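Local coordinates for SIRV coat protein (Sulfolobus islandicus rudivirus 1 variant YNP, PDB 3F2E), which probably forms, through its C-terminal four-helix domain, part of the protein coat that encases the genome of a rod-shaped archaeal virus, at residues A30-F35 and P71-A76; G36-R41 and N57-Y62. All coordinates share one frame; numbering follows the deposited sequence.

Contact 1 of 2, residues A30-F35 and P71-A76; sequences AIYQGF and PTVLDA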
loop_
_atom_site.group_PDB
_atom_site.type_symbol
_atom_site.label_atom_id
_atom_site.label_comp_id
_atom_site.label_asym_id
_atom_site.label_seq_id
_atom_site.Cartn_x
_atom_site.Cartn_y
_atom_site.Cartn_z
ATOM N N ALA A 30 -0.282 8.841 8.022
ATOM C CA ALA A 30 -0.347 7.617 8.813
ATOM C C ALA A 30 -1.221 6.553 8.168
ATOM O O ALA A 30 -0.944 5.359 8.303
ATOM C CB ALA A 30 -0.839 7.923 10.237
ATOM N N ILE A 31 -2.273 6.983 7.476
ATOM C CA ILE A 31 -3.155 6.066 6.749
ATOM C C ILE A 31 -2.342 5.239 5.753
ATOM O O ILE A 31 -2.455 4.009 5.680
ATOM C CB ILE A 31 -4.237 6.837 5.955
ATOM C CG1 ILE A 31 -5.113 7.677 6.887
ATOM C CG2 ILE A 31 -5.096 5.880 5.135
ATOM C CD1 ILE A 31 -6.071 8.595 6.138
ATOM N N TYR A 32 -1.507 5.929 4.986
ATOM C CA TYR A 32 -0.774 5.283 3.908
ATOM C C TYR A 32 0.435 4.486 4.407
ATOM O O TYR A 32 0.768 3.442 3.843
ATOM C CB TYR A 32 -0.404 6.317 2.832
ATOM C CG TYR A 32 -1.643 7.011 2.301
ATOM C CD1 TYR A 32 -2.478 6.372 1.386
ATOM C CD2 TYR A 32 -2.010 8.277 2.752
ATOM C CE1 TYR A 32 -3.637 6.983 0.921
ATOM C CE2 TYR A 32 -3.164 8.900 2.286
ATOM C CZ TYR A 32 -3.970 8.247 1.367
ATOM O OH TYR A 32 -5.123 8.852 0.900
ATOM N N GLN A 33 1.080 4.966 5.468
ATOM C CA GLN A 33 2.164 4.212 6.088
ATOM C C GLN A 33 1.632 2.893 6.657
ATOM O O GLN A 33 2.276 1.853 6.523
ATOM C CB GLN A 33 2.867 5.033 7.174
ATOM C CG GLN A 33 3.676 6.217 6.640
ATOM C CD GLN A 33 4.958 5.807 5.916
ATOM O OE1 GLN A 33 5.248 4.619 5.740
ATOM N NE2 GLN A 33 5.741 6.805 5.498
ATOM N N GLY A 34 0.454 2.943 7.274
ATOM C CA GLY A 34 -0.170 1.742 7.817
ATOM C C GLY A 34 -0.561 0.740 6.742
ATOM O O GLY A 34 -0.266 -0.458 6.849
ATOM N N PHE A 35 -1.228 1.229 5.703
ATOM C CA PHE A 35 -1.569 0.409 4.544
ATOM C C PHE A 35 -0.315 -0.229 3.952
ATOM O O PHE A 35 -0.278 -1.430 3.692
ATOM C CB PHE A 35 -2.275 1.265 3.483
ATOM C CG PHE A 35 -2.513 0.553 2.178
ATOM C CD1 PHE A 35 -3.610 -0.276 2.013
ATOM C CD2 PHE A 35 -1.646 0.737 1.102
ATOM C CE1 PHE A 35 -3.841 -0.923 0.800
ATOM C CE2 PHE A 35 -1.867 0.097 -0.105
ATOM C CZ PHE A 35 -2.968 -0.736 -0.261
ATOM N N PRO A 71 -7.866 6.185 -3.641
ATOM C CA PRO A 71 -7.571 4.932 -4.358
ATOM C C PRO A 71 -6.340 5.028 -5.255
ATOM O O PRO A 71 -5.589 4.051 -5.389
ATOM C CB PRO A 71 -8.827 4.701 -5.215
ATOM C CG PRO A 71 -9.893 5.540 -4.592
ATOM C CD PRO A 71 -9.204 6.713 -3.961
ATOM N N THR A 72 -6.132 6.187 -5.876
ATOM C CA THR A 72 -4.979 6.374 -6.749
ATOM C C THR A 72 -3.680 6.268 -5.950
ATOM O O THR A 72 -2.711 5.648 -6.396
ATOM C CB THR A 72 -5.043 7.728 -7.479
ATOM O OG1 THR A 72 -6.284 7.820 -8.192
ATOM C CG2 THR A 72 -3.879 7.865 -8.459
ATOM N N VAL A 73 -3.678 6.857 -4.756
ATOM C CA VAL A 73 -2.516 6.784 -3.879
ATOM C C VAL A 73 -2.283 5.356 -3.373
ATOM O O VAL A 73 -1.142 4.911 -3.295
ATOM C CB VAL A 73 -2.623 7.772 -2.701
ATOM C CG1 VAL A 73 -1.386 7.695 -1.813
ATOM C CG2 VAL A 73 -2.819 9.196 -3.229
ATOM N N LEU A 74 -3.354 4.639 -3.030
ATOM C CA LEU A 74 -3.194 3.245 -2.604
ATOM C C LEU A 74 -2.580 2.385 -3.708
ATOM O O LEU A 74 -1.729 1.543 -3.427
ATOM C CB LEU A 74 -4.520 2.632 -2.149
ATOM C CG LEU A 74 -5.178 3.221 -0.896
ATOM C CD1 LEU A 74 -6.487 2.497 -0.634
ATOM C CD2 LEU A 74 -4.267 3.132 0.325
ATOM N N ASP A 75 -3.013 2.591 -4.952
ATOM C CA ASP A 75 -2.408 1.893 -6.090
ATOM C C ASP A 75 -0.915 2.216 -6.205
ATOM O O ASP A 75 -0.086 1.331 -6.414
ATOM C CB ASP A 75 -3.110 2.257 -7.403
ATOM C CG ASP A 75 -4.468 1.598 -7.549
ATOM O OD1 ASP A 75 -4.820 0.733 -6.714
ATOM O OD2 ASP A 75 -5.186 1.945 -8.514
ATOM N N ALA A 76 -0.578 3.496 -6.071
ATOM C CA ALA A 76 0.819 3.924 -6.167
ATOM C C ALA A 76 1.702 3.314 -5.071
ATOM O O ALA A 76 2.844 2.919 -5.324
ATOM C CB ALA A 76 0.904 5.444 -6.144
#
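Leu74 sets one methyl, CD2, squarely over the Phe35 ring: the carbon stands 3.6 Å from the centroid of that ring and 12° off its normal, a CH-pi contact centred on the face. The two side chains meet obliquely. With CG of Phe35 anti to its backbone N (chi1 173°), the ring reaches out from helix 29-46 to lie beneath this methyl, and its CE2 comes within 3.6 Å of the carbonyl O of Leu74. Tyr32, one turn earlier, takes a different first torsion, its CG beside the backbone N, and its ring lies against Val73. Val73 covers one face of that ring with CG1, off-centre, at 3.9 Å from the centroid; the nearest ring carbons are CD1 and CE1, and Ile31 CB backs the opposite face near the rim. The same Leu74 CD2 that covers the Phe35 face also lies 3.9 Å from Tyr32 CD1, approaching that ring obliquely, so a single methyl touches both aromatic residues. The axes of segments 30-35 and 71-76 approach to 10.7 Å and cross at -39°. Tyr63 of helix 50-67 meets Phe35 edge-to-face, while Tyr32 OH is hydrogen-bonded to the backbone N of Asn70. The chemistry is thus methyl on aromatic face, a largely apolar seam of buried side chains whose one phenol oxygen is satisfied by the backbone just before helix 71-82.

Contact 2 of 2, residues G36-R41 and N57-Y62; sequences GLKVAR and NGLKAY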
loop_
_atom_site.group_PDB
_atom_site.type_symbol
_atom_site.label_atom_id
_atom_site.label_comp_id
_atom_site.label_asym_id
_atom_site.label_seq_id
_atom_site.Cartn_x
_atom_site.Cartn_y
_atom_site.Cartn_z
ATOM N N GLY A 36 0.720 0.580 3.739
ATOM C CA GLY A 36 1.954 0.083 3.151
ATOM C C GLY A 36 2.608 -1.030 3.957
ATOM O O GLY A 36 3.066 -2.026 3.395
ATOM N N LEU A 37 2.655 -0.865 5.276
ATOM C CA LEU A 37 3.229 -1.893 6.147
ATOM C C LEU A 37 2.454 -3.210 6.043
ATOM O O LEU A 37 3.048 -4.299 6.001
ATOM C CB LEU A 37 3.268 -1.407 7.596
ATOM C CG LEU A 37 3.835 -2.410 8.604
ATOM C CD1 LEU A 37 5.206 -2.914 8.165
ATOM C CD2 LEU A 37 3.898 -1.797 9.997
ATOM N N LYS A 38 1.130 -3.113 5.992
ATOM C CA LYS A 38 0.303 -4.314 5.856
ATOM C C LYS A 38 0.526 -5.010 4.508
ATOM O O LYS A 38 0.577 -6.242 4.434
ATOM C CB LYS A 38 -1.178 -3.988 6.081
ATOM C CG LYS A 38 -1.514 -3.606 7.524
ATOM C CD LYS A 38 -3.018 -3.464 7.724
ATOM C CE LYS A 38 -3.340 -2.979 9.125
ATOM N NZ LYS A 38 -2.832 -3.922 10.159
ATOM N N VAL A 39 0.665 -4.228 3.440
ATOM C CA VAL A 39 0.955 -4.810 2.130
ATOM C C VAL A 39 2.322 -5.512 2.147
ATOM O O VAL A 39 2.460 -6.640 1.665
ATOM C CB VAL A 39 0.885 -3.749 1.002
ATOM C CG1 VAL A 39 1.383 -4.332 -0.321
ATOM C CG2 VAL A 39 -0.548 -3.219 0.860
ATOM N N ALA A 40 3.326 -4.855 2.723
ATOM C CA ALA A 40 4.669 -5.436 2.793
ATOM C C ALA A 40 4.688 -6.747 3.586
ATOM O O ALA A 40 5.304 -7.729 3.157
ATOM C CB ALA A 40 5.662 -4.429 3.379
ATOM N N ARG A 41 4.012 -6.761 4.732
ATOM C CA ARG A 41 3.929 -7.973 5.551
ATOM C C ARG A 41 3.236 -9.116 4.812
ATOM O O ARG A 41 3.663 -10.272 4.896
ATOM C CB ARG A 41 3.219 -7.695 6.876
ATOM C CG ARG A 41 4.136 -7.155 7.955
ATOM C CD ARG A 41 3.634 -7.563 9.325
ATOM N NE ARG A 41 2.309 -7.017 9.566
ATOM C CZ ARG A 41 2.083 -5.880 10.212
ATOM N NH1 ARG A 41 0.841 -5.454 10.380
ATOM N NH2 ARG A 41 3.099 -5.176 10.695
ATOM N N ASN A 57 -6.486 -6.458 -2.403
ATOM C CA ASN A 57 -7.806 -5.967 -2.785
ATOM C C ASN A 57 -8.683 -5.670 -1.558
ATOM O O ASN A 57 -9.389 -4.655 -1.516
ATOM C CB ASN A 57 -8.507 -6.962 -3.719
ATOM C CG ASN A 57 -8.020 -6.863 -5.159
ATOM O OD1 ASN A 57 -7.507 -5.827 -5.586
ATOM N ND2 ASN A 57 -8.192 -7.946 -5.920
ATOM N N GLY A 58 -8.634 -6.556 -0.566
ATOM C CA GLY A 58 -9.393 -6.368 0.668
ATOM C C GLY A 58 -8.940 -5.138 1.440
ATOM O O GLY A 58 -9.768 -4.337 1.888
ATOM N N LEU A 59 -7.626 -4.980 1.584
ATOM C CA LEU A 59 -7.069 -3.830 2.299
ATOM C C LEU A 59 -7.442 -2.523 1.600
ATOM O O LEU A 59 -7.784 -1.541 2.259
ATOM C CB LEU A 59 -5.543 -3.945 2.420
ATOM C CG LEU A 59 -4.989 -5.025 3.356
ATOM C CD1 LEU A 59 -3.491 -5.169 3.181
ATOM C CD2 LEU A 59 -5.348 -4.719 4.814
ATOM N N LYS A 60 -7.364 -2.506 0.267
ATOM C CA LYS A 60 -7.725 -1.302 -0.494
ATOM C C LYS A 60 -9.161 -0.893 -0.186
ATOM O O LYS A 60 -9.433 0.250 0.197
ATOM C CB LYS A 60 -7.562 -1.527 -1.999
ATOM C CG LYS A 60 -6.113 -1.504 -2.497
ATOM C CD LYS A 60 -6.054 -1.854 -3.976
ATOM C CE LYS A 60 -4.650 -1.704 -4.546
ATOM N NZ LYS A 60 -4.631 -2.165 -5.978
ATOM N N ALA A 61 -10.081 -1.841 -0.344
ATOM C CA ALA A 61 -11.487 -1.570 -0.087
ATOM C C ALA A 61 -11.712 -1.092 1.355
ATOM O O ALA A 61 -12.451 -0.133 1.584
ATOM C CB ALA A 61 -12.325 -2.812 -0.388
ATOM N N TYR A 62 -11.073 -1.755 2.318
ATOM C CA TYR A 62 -11.221 -1.373 3.719
ATOM C C TYR A 62 -10.699 0.038 4.007
ATOM O O TYR A 62 -11.356 0.815 4.703
ATOM C CB TYR A 62 -10.551 -2.378 4.664
ATOM C CG TYR A 62 -10.913 -2.108 6.108
ATOM C CD1 TYR A 62 -10.138 -1.252 6.892
ATOM C CD2 TYR A 62 -12.042 -2.687 6.679
ATOM C CE1 TYR A 62 -10.477 -0.987 8.214
ATOM C CE2 TYR A 62 -12.395 -2.424 7.999
ATOM C CZ TYR A 62 -11.604 -1.578 8.759
ATOM O OH TYR A 62 -11.946 -1.324 10.073
#
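Helices 29-46 and 50-67, consecutive in the chain and joined by a short turn, form a helical hairpin of the four-helix domain, and Leu59 is the residue that bridges them here. Its side chain points at helix 29-46 and splits its two methyls along Lys38. CD1 touches CB of Lys38 at 3.9 Å, near the root of that side chain, whereas CD2 rests against CD of Lys38, also at 3.9 Å, farther along the aliphatic chain. Leucine and lysine cross at about a right angle. On the inner side CD1 also meets Val39 CG2, at a looser 4.2 Å. The lysine chain is extended until its last torsion, where chi4 of -60° bends NZ; the amino group leads away from Leu59 and hydrogen-bonds to a citrate, probably from the crystallisation liquor, which Arg41 NE also holds. Lys38 therefore serves two environments, its methylenes shielding a buried leucine at the edge of the interface and its amino group turned to what is probably an anion. Beyond Val39, Thr82 of helix 71-82 continues the packing. Leucine packed between consecutive helices, with lysine methylenes at the margin, closes this part of the hairpin in the four-helix bundle.

Overall arrangement
Helix 29-46 supplies one side of both contacts, facing helix 71-82 at contact 1 and helix 50-67 at contact 2, with the two centres about 8 Å apart. Every touching residue of contact 1 is buried, and aromatic faces do the work; contact 2 buries less than half as much surface and joins two buried residues to exposed Lys38 at its edge, where lysine methylenes replace rings. The two meet directly: Phe35 CE1 packs on Leu59 CB at 3.8 Å, carrying the apolar core from one to the other. A salt bridge from Lys60 NZ to Asp75 OD1, 3.0 Å long, links helices 50-67 and 71-82, the partners of helix 29-46 in the two contacts.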